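PDB 5B89: cysteine desulfurase from Thermococcus onnurineus, which probably transfers sulfur from L-cysteine to a carrier, leaving L-alanine, with pyridoxal 5'-phosphate as cofactor. Local coordinates for residues B[55-67]-B[288-300]. Numbering follows the deposited sequence.
With PLP (pyridoxal-5'-phosphate), chain D.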
ATOM      1  N   ALA B  55     -17.026  -5.951   6.276  1.00 11.41           N
ATOM      2  CA  ALA B  55     -16.053  -6.959   6.332  1.00 12.26           C
ATOM      3  C   ALA B  55     -14.696  -6.543   6.924  1.00 12.00           C
ATOM      4  O   ALA B  55     -13.965  -7.234   7.605  1.00 13.09           O
ATOM      5  CB  ALA B  55     -15.815  -7.576   4.917  1.00 13.08           C
ATOM      6  N   MET B  56     -14.337  -5.334   6.555  1.00 11.94           N
ATOM      7  CA  MET B  56     -13.122  -4.721   7.022  1.00 12.12           C
ATOM      8  C   MET B  56     -13.203  -4.379   8.511  1.00 11.91           C
ATOM      9  O   MET B  56     -12.280  -4.584   9.218  1.00 12.60           O
ATOM     10  CB  MET B  56     -12.845  -3.432   6.235  1.00 12.74           C
ATOM     11  CG  MET B  56     -12.487  -3.713   4.804  1.00 12.26           C
ATOM     12  SD  MET B  56     -11.819  -2.258   3.997  1.00 16.72           S
ATOM     13  CE  MET B  56     -13.168  -1.089   4.028  1.00 19.30           C
ATOM     14  N   ASP B  57     -14.344  -3.878   8.925  1.00 12.58           N
ATOM     15  CA  ASP B  57     -14.600  -3.533  10.320  1.00 13.37           C
ATOM     16  C   ASP B  57     -14.498  -4.801  11.176  1.00 15.07           C
ATOM     17  O   ASP B  57     -14.098  -4.743  12.291  1.00 14.86           O
ATOM     18  CB  ASP B  57     -16.044  -3.031  10.475  1.00 17.62           C
ATOM     19  CG  ASP B  57     -16.288  -1.601  10.018  1.00 24.39           C
ATOM     20  OD1 ASP B  57     -15.425  -0.879   9.744  1.00 19.35           O
ATOM     21  OD2 ASP B  57     -17.476  -1.267   9.970  1.00 30.59           O
ATOM     22  N   GLU B  58     -14.889  -5.938  10.624  1.00 13.31           N
ATOM     23  CA  GLU B  58     -14.810  -7.186  11.334  1.00 13.32           C
ATOM     24  C   GLU B  58     -13.358  -7.564  11.621  1.00 13.90           C
ATOM     25  O   GLU B  58     -13.056  -7.995  12.672  1.00 14.32           O
ATOM     26  CB  GLU B  58     -15.570  -8.305  10.603  1.00 15.21           C
ATOM     27  CG  GLU B  58     -15.717  -9.546  11.432  1.00 18.83           C
ATOM     28  CD  GLU B  58     -16.181 -10.781  10.669  1.00 26.09           C
ATOM     29  OE1 GLU B  58     -16.773 -11.638  11.327  1.00 30.24           O
ATOM     30  OE2 GLU B  58     -15.945 -10.934   9.483  1.00 22.70           O
ATOM     31  N   TYR B  59     -12.504  -7.367  10.639  1.00 11.78           N
ATOM     32  CA  TYR B  59     -11.105  -7.633  10.860  1.00 11.97           C
ATOM     33  C   TYR B  59     -10.569  -6.709  11.980  1.00 12.80           C
ATOM     34  O   TYR B  59      -9.945  -7.140  12.871  1.00 12.79           O
ATOM     35  CB  TYR B  59     -10.247  -7.392   9.584  1.00 12.35           C
ATOM     36  CG  TYR B  59      -8.736  -7.317   9.845  1.00 11.36           C
ATOM     37  CD1 TYR B  59      -8.052  -8.382  10.282  1.00 11.02           C
ATOM     38  CD2 TYR B  59      -8.035  -6.154   9.671  1.00 11.64           C
ATOM     39  CE1 TYR B  59      -6.723  -8.328  10.542  1.00 11.50           C
ATOM     40  CE2 TYR B  59      -6.687  -6.082   9.916  1.00 10.65           C
ATOM     41  CZ  TYR B  59      -6.026  -7.167  10.343  1.00 10.24           C
ATOM     42  OH  TYR B  59      -4.710  -7.114  10.611  1.00 11.09           O
ATOM     43  N   TYR B  60     -10.810  -5.427  11.829  1.00 11.89           N
ATOM     44  CA  TYR B  60     -10.265  -4.466  12.756  1.00 12.34           C
ATOM     45  C   TYR B  60     -10.772  -4.611  14.159  1.00 14.09           C
ATOM     46  O   TYR B  60     -10.029  -4.356  15.067  1.00 14.99           O
ATOM     47  CB  TYR B  60     -10.441  -3.007  12.283  1.00 11.66           C
ATOM     48  CG  TYR B  60      -9.478  -2.671  11.192  1.00 11.37           C
ATOM     49  CD1 TYR B  60      -8.171  -2.607  11.446  1.00 12.58           C
ATOM     50  CD2 TYR B  60      -9.890  -2.521   9.910  1.00 12.29           C
ATOM     51  CE1 TYR B  60      -7.275  -2.365  10.449  1.00 14.89           C
ATOM     52  CE2 TYR B  60      -8.982  -2.247   8.894  1.00 13.24           C
ATOM     53  CZ  TYR B  60      -7.668  -2.208   9.201  1.00 14.11           C
ATOM     54  OH  TYR B  60      -6.739  -1.995   8.303  1.00 18.16           O
ATOM     55  N   LEU B  61     -12.024  -4.992  14.327  1.00 14.00           N
ATOM     56  CA  LEU B  61     -12.592  -5.082  15.665  1.00 14.90           C
ATOM     57  C   LEU B  61     -12.732  -6.463  16.286  1.00 16.46           C
ATOM     58  O   LEU B  61     -12.808  -6.572  17.466  1.00 16.69           O
ATOM     59  CB  LEU B  61     -13.935  -4.354  15.704  1.00 16.85           C
ATOM     60  CG  LEU B  61     -13.860  -2.877  15.399  1.00 19.28           C
ATOM     61  CD1 LEU B  61     -15.239  -2.314  15.282  1.00 23.15           C
ATOM     62  CD2 LEU B  61     -13.058  -2.114  16.432  1.00 19.07           C
ATOM     63  N   LYS B  62     -12.732  -7.502  15.460  1.00 15.01           N
ATOM     64  CA  LYS B  62     -12.910  -8.857  15.928  1.00 16.28           C
ATOM     65  C   LYS B  62     -11.789  -9.858  15.760  1.00 15.04           C
ATOM     66  O   LYS B  62     -11.739 -10.794  16.487  1.00 15.81           O
ATOM     67  CB  LYS B  62     -14.227  -9.461  15.396  1.00 19.48           C
ATOM     68  CG  LYS B  62     -15.480  -8.693  15.767  1.00 24.65           C
ATOM     69  CD  LYS B  62     -16.719  -9.518  15.435  1.00 34.15           C
ATOM     70  CE  LYS B  62     -17.989  -8.706  15.340  1.00 38.50           C
ATOM     71  NZ  LYS B  62     -17.888  -7.468  16.133  1.00 46.72           N
ATOM     72  N   TYR B  63     -10.898  -9.665  14.804  1.00 13.68           N
ATOM     73  CA  TYR B  63      -9.792 -10.588  14.629  1.00 12.82           C
ATOM     74  C   TYR B  63      -8.488  -9.920  14.217  1.00 13.96           C
ATOM     75  O   TYR B  63      -7.778 -10.404  13.456  1.00 14.49           O
ATOM     76  CB  TYR B  63     -10.132 -11.800  13.718  1.00 12.65           C
ATOM     77  CG  TYR B  63     -10.548 -11.529  12.286  1.00 11.91           C
ATOM     78  CD1 TYR B  63     -11.819 -11.253  11.983  1.00 12.27           C
ATOM     79  CD2 TYR B  63      -9.652 -11.652  11.265  1.00 12.94           C
ATOM     80  CE1 TYR B  63     -12.221 -11.011  10.692  1.00 14.28           C
ATOM     81  CE2 TYR B  63     -10.032 -11.408   9.976  1.00 12.60           C
ATOM     82  CZ  TYR B  63     -11.321 -11.086   9.693  1.00 13.61           C
ATOM     83  OH  TYR B  63     -11.712 -10.847   8.433  1.00 14.06           O
ATOM     84  N   ARG B  64      -8.240  -8.777  14.806  1.00 13.39           N
ATOM     85  CA  ARG B  64      -7.103  -7.979  14.489  1.00 12.16           C
ATOM     86  C   ARG B  64      -5.785  -8.597  14.882  1.00 14.06           C
ATOM     87  O   ARG B  64      -5.521  -8.812  16.042  1.00 15.60           O
ATOM     88  CB  ARG B  64      -7.301  -6.593  15.142  1.00 13.14           C
ATOM     89  CG  ARG B  64      -6.245  -5.570  14.799  1.00 14.43           C
ATOM     90  CD  ARG B  64      -6.224  -5.077  13.364  1.00 13.24           C
ATOM     91  NE  ARG B  64      -5.340  -3.937  13.365  1.00 12.80           N
ATOM     92  CZ  ARG B  64      -4.067  -3.923  13.061  1.00 11.59           C
ATOM     93  NH1 ARG B  64      -3.375  -2.844  13.324  1.00 12.66           N
ATOM     94  NH2 ARG B  64      -3.488  -4.938  12.489  1.00 13.88           N
ATOM     95  N   ALA B  65      -4.945  -8.834  13.890  1.00 12.71           N
ATOM     96  CA  ALA B  65      -3.650  -9.379  14.113  1.00 11.62           C
ATOM     97  C   ALA B  65      -2.870  -9.366  12.834  1.00 12.63           C
ATOM     98  O   ALA B  65      -3.424  -9.145  11.856  1.00 12.36           O
ATOM     99  CB  ALA B  65      -3.772 -10.820  14.611  1.00 12.59           C
ATOM    100  N   ASN B  66      -1.588  -9.643  12.949  1.00 12.63           N
ATOM    101  CA  ASN B  66      -0.699  -9.766  11.836  1.00 12.54           C
ATOM    102  C   ASN B  66      -0.810 -11.219  11.314  1.00 15.13           C
ATOM    103  O   ASN B  66      -1.321 -12.051  11.972  1.00 15.40           O
ATOM    104  CB  ASN B  66       0.742  -9.357  12.157  1.00 13.23           C
ATOM    105  CG  ASN B  66       1.428  -8.717  10.969  1.00 13.73           C
ATOM    106  OD1 ASN B  66       1.211  -9.127   9.852  1.00 13.48           O
ATOM    107  ND2 ASN B  66       2.276  -7.781  11.218  1.00 13.30           N
ATOM    108  N   VAL B  67      -0.321 -11.459  10.115  1.00 13.84           N
ATOM    109  CA  VAL B  67      -0.449 -12.762   9.518  1.00 15.12           C
ATOM    110  C   VAL B  67       0.779 -13.601   9.679  1.00 21.80           C
ATOM    111  O   VAL B  67       1.363 -13.601  10.709  1.00 24.23           O
ATOM    112  CB  VAL B  67      -0.893 -12.629   8.058  1.00 12.21           C
ATOM    113  CG1 VAL B  67      -2.274 -12.062   8.018  1.00 14.19           C
ATOM    114  CG2 VAL B  67       0.004 -11.706   7.252  1.00 14.51           C
ATOM    115  N   THR B 288       4.483  -6.203   6.410  1.00 11.72           N
ATOM    116  CA  THR B 288       3.130  -6.484   6.697  1.00 11.32           C
ATOM    117  C   THR B 288       2.220  -6.051   5.577  1.00  9.69           C
ATOM    118  O   THR B 288       2.196  -4.902   5.197  1.00 10.62           O
ATOM    119  CB  THR B 288       2.675  -5.727   7.977  1.00 10.05           C
ATOM    120  OG1 THR B 288       3.557  -6.107   9.071  1.00 11.46           O
ATOM    121  CG2 THR B 288       1.260  -5.945   8.363  1.00 10.92           C
ATOM    122  N   PRO B 289       1.453  -6.986   4.954  1.00 11.62           N
ATOM    123  CA  PRO B 289       0.516  -6.576   3.940  1.00 11.53           C
ATOM    124  C   PRO B 289      -0.586  -5.715   4.348  1.00 11.52           C
ATOM    125  O   PRO B 289      -0.824  -5.608   5.569  1.00 10.91           O
ATOM    126  CB  PRO B 289       0.014  -7.878   3.322  1.00 13.50           C
ATOM    127  CG  PRO B 289       0.598  -8.923   4.177  1.00 16.67           C
ATOM    128  CD  PRO B 289       1.350  -8.391   5.324  1.00 13.14           C
ATOM    129  N   ASN B 290      -1.357  -5.140   3.411  1.00 10.17           N
ATOM    130  CA  ASN B 290      -2.563  -4.505   3.784  1.00 10.18           C
ATOM    131  C   ASN B 290      -3.647  -5.536   4.008  1.00  9.63           C
ATOM    132  O   ASN B 290      -4.502  -5.800   3.139  1.00 10.24           O
ATOM    133  CB  ASN B 290      -3.017  -3.531   2.736  1.00  9.97           C
ATOM    134  CG  ASN B 290      -4.150  -2.728   3.147  1.00  9.95           C
ATOM    135  OD1 ASN B 290      -4.707  -2.901   4.219  1.00 10.66           O
ATOM    136  ND2 ASN B 290      -4.603  -1.758   2.272  1.00 11.14           N
ATOM    137  N   ILE B 291      -3.596  -6.145   5.209  1.00  9.56           N
ATOM    138  CA  ILE B 291      -4.479  -7.257   5.532  1.00  9.33           C
ATOM    139  C   ILE B 291      -5.929  -6.823   5.448  1.00  9.96           C
ATOM    140  O   ILE B 291      -6.813  -7.460   4.833  1.00  9.74           O
ATOM    141  CB  ILE B 291      -4.147  -7.790   6.926  1.00 11.26           C
ATOM    142  CG1 ILE B 291      -2.728  -8.236   6.932  1.00 11.38           C
ATOM    143  CG2 ILE B 291      -5.130  -8.895   7.341  1.00 10.89           C
ATOM    144  CD1 ILE B 291      -2.150  -8.288   8.336  1.00 12.34           C
ATOM    145  N   GLY B 292      -6.304  -5.680   6.037  1.00  9.57           N
ATOM    146  CA  GLY B 292      -7.634  -5.183   5.990  1.00  9.64           C
ATOM    147  C   GLY B 292      -8.115  -4.908   4.589  1.00  9.10           C
ATOM    148  O   GLY B 292      -9.261  -5.129   4.280  1.00 11.17           O
ATOM    149  N   GLY B 293      -7.179  -4.351   3.819  1.00  8.98           N
ATOM    150  CA  GLY B 293      -7.565  -4.029   2.448  1.00  9.92           C
ATOM    151  C   GLY B 293      -7.749  -5.260   1.570  1.00  9.55           C
ATOM    152  O   GLY B 293      -8.660  -5.268   0.760  1.00  9.59           O
ATOM    153  N   ALA B 294      -6.943  -6.280   1.735  1.00  9.98           N
ATOM    154  CA  ALA B 294      -7.155  -7.559   0.989  1.00  9.81           C
ATOM    155  C   ALA B 294      -8.467  -8.164   1.372  1.00  9.65           C
ATOM    156  O   ALA B 294      -9.258  -8.645   0.526  1.00  9.33           O
ATOM    157  CB  ALA B 294      -6.043  -8.502   1.282  1.00 10.51           C
ATOM    158  N   ILE B 295      -8.861  -8.130   2.649  1.00  8.95           N
ATOM    159  CA  ILE B 295     -10.157  -8.630   3.095  1.00  9.66           C
ATOM    160  C   ILE B 295     -11.267  -7.828   2.506  1.00 11.30           C
ATOM    161  O   ILE B 295     -12.299  -8.362   2.069  1.00 10.80           O
ATOM    162  CB  ILE B 295     -10.161  -8.674   4.654  1.00 10.02           C
ATOM    163  CG1 ILE B 295      -9.221  -9.761   5.135  1.00  9.52           C
ATOM    164  CG2 ILE B 295     -11.610  -8.862   5.218  1.00 12.05           C
ATOM    165  CD1 ILE B 295      -8.815  -9.679   6.646  1.00 11.23           C
ATOM    166  N   GLY B 296     -11.109  -6.511   2.473  1.00  9.83           N
ATOM    167  CA  GLY B 296     -12.095  -5.670   1.820  1.00  9.88           C
ATOM    168  C   GLY B 296     -12.269  -5.903   0.313  1.00  9.57           C
ATOM    169  O   GLY B 296     -13.412  -5.901  -0.187  1.00 10.10           O
ATOM    170  N   LEU B 297     -11.123  -6.109  -0.288  1.00  9.16           N
ATOM    171  CA  LEU B 297     -11.173  -6.398  -1.751  1.00  9.29           C
ATOM    172  C   LEU B 297     -11.881  -7.715  -1.990  1.00  9.29           C
ATOM    173  O   LEU B 297     -12.695  -7.761  -2.919  1.00  9.48           O
ATOM    174  CB  LEU B 297      -9.768  -6.382  -2.333  1.00  9.23           C
ATOM    175  CG  LEU B 297      -9.649  -6.814  -3.825  1.00  8.98           C
ATOM    176  CD1 LEU B 297     -10.537  -5.995  -4.674  1.00 10.25           C
ATOM    177  CD2 LEU B 297      -8.217  -6.767  -4.272  1.00 10.01           C
ATOM    178  N   ALA B 298     -11.603  -8.740  -1.219  1.00  9.48           N
ATOM    179  CA  ALA B 298     -12.314 -10.048  -1.380  1.00 10.26           C
ATOM    180  C   ALA B 298     -13.770  -9.851  -1.150  1.00 10.27           C
ATOM    181  O   ALA B 298     -14.605 -10.401  -1.918  1.00 11.35           O
ATOM    182  CB  ALA B 298     -11.704 -11.071  -0.453  1.00 10.23           C
ATOM    183  N   ALA B 299     -14.203  -9.003  -0.239  1.00  9.17           N
ATOM    184  CA  ALA B 299     -15.598  -8.711  -0.060  1.00 10.49           C
ATOM    185  C   ALA B 299     -16.172  -7.987  -1.186  1.00  9.78           C
ATOM    186  O   ALA B 299     -17.305  -8.300  -1.573  1.00 12.09           O
ATOM    187  CB  ALA B 299     -15.802  -7.913   1.284  1.00 11.28           C
ATOM    188  N   GLY B 300     -15.473  -7.059  -1.822  1.00 10.08           N
ATOM    189  CA  GLY B 300     -15.957  -6.363  -3.035  1.00 10.02           C
ATOM    190  C   GLY B 300     -16.083  -7.344  -4.160  1.00 10.13           C
ATOM    191  O   GLY B 300     -17.155  -7.277  -4.821  1.00 10.03           O
TER
HETATM  192  N1  PLP D 401      11.539  -2.753  11.371  1.00 24.68           N
HETATM  193  C2  PLP D 401      11.179  -2.971  12.621  1.00 26.06           C
HETATM  194  C2A PLP D 401      12.138  -2.534  13.730  1.00 25.98           C
HETATM  195  C3  PLP D 401       9.897  -3.611  12.939  1.00 30.63           C
HETATM  196  O3  PLP D 401       9.470  -3.836  14.193  1.00 32.10           O
HETATM  197  C4  PLP D 401       9.034  -3.901  11.780  1.00 25.63           C
HETATM  198  C4A PLP D 401       7.662  -4.541  11.929  1.00 36.30           C
HETATM  199  C5  PLP D 401       9.567  -3.560  10.467  1.00 24.25           C
HETATM  200  C6  PLP D 401      10.774  -2.976  10.280  1.00 24.24           C
HETATM  201  C5A PLP D 401       8.680  -3.848   9.277  1.00 24.15           C
HETATM  202  O4P PLP D 401       7.337  -3.228   9.530  1.00 18.03           O
HETATM  203  P   PLP D 401       6.244  -3.576   8.419  1.00 12.98           P
HETATM  204  O1P PLP D 401       6.005  -5.074   8.599  1.00 17.33           O
HETATM  205  O2P PLP D 401       6.840  -3.355   7.140  1.00 12.05           O
HETATM  206  O3P PLP D 401       5.066  -2.825   8.794  1.00 16.45           O
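Tyr59 lies against Ile291, whose CG2 sits over one face of the ring, 3.9 Å from its centroid, in a CH-pi contact. With CG anti to the backbone N (chi1 166°), the tyrosine reaches out over the start of helix 291-307, where Gly292 CA comes to 3.8 Å from Tyr59 CD2. Its hydroxyl gives a hydrogen bond to Ala65 O (2.7 Å) and takes one from Arg64 NH2, tying the chain after the helix back onto the ring. Cutting the ring back to an alanine would probably open a gap over Ile291 CG2 and leave Ala65 O without its hydroxyl donor. Farther along, Ile295 CD1 touches both Tyr59 CD1 and Tyr63 OH, while Met56 lays CG 3.6 Å from Gly296 CA. At the other end Asn66 ND2 donates to Thr288 OG1 (3.0 Å, 166°), which lies in the amide plane; that hydroxyl and Thr288 N both bond PLP O1P. The cofactor's other partners include Ser233 and His235 of the second subunit, so the active site is shared across the dimer. Helix segments 55-62 and 291-300 run roughly antiparallel (148°), their axes approaching to 8.7 Å, with helix 73-93 packing against both segments through Lys81 on Tyr63 and Tyr82 on Pro289.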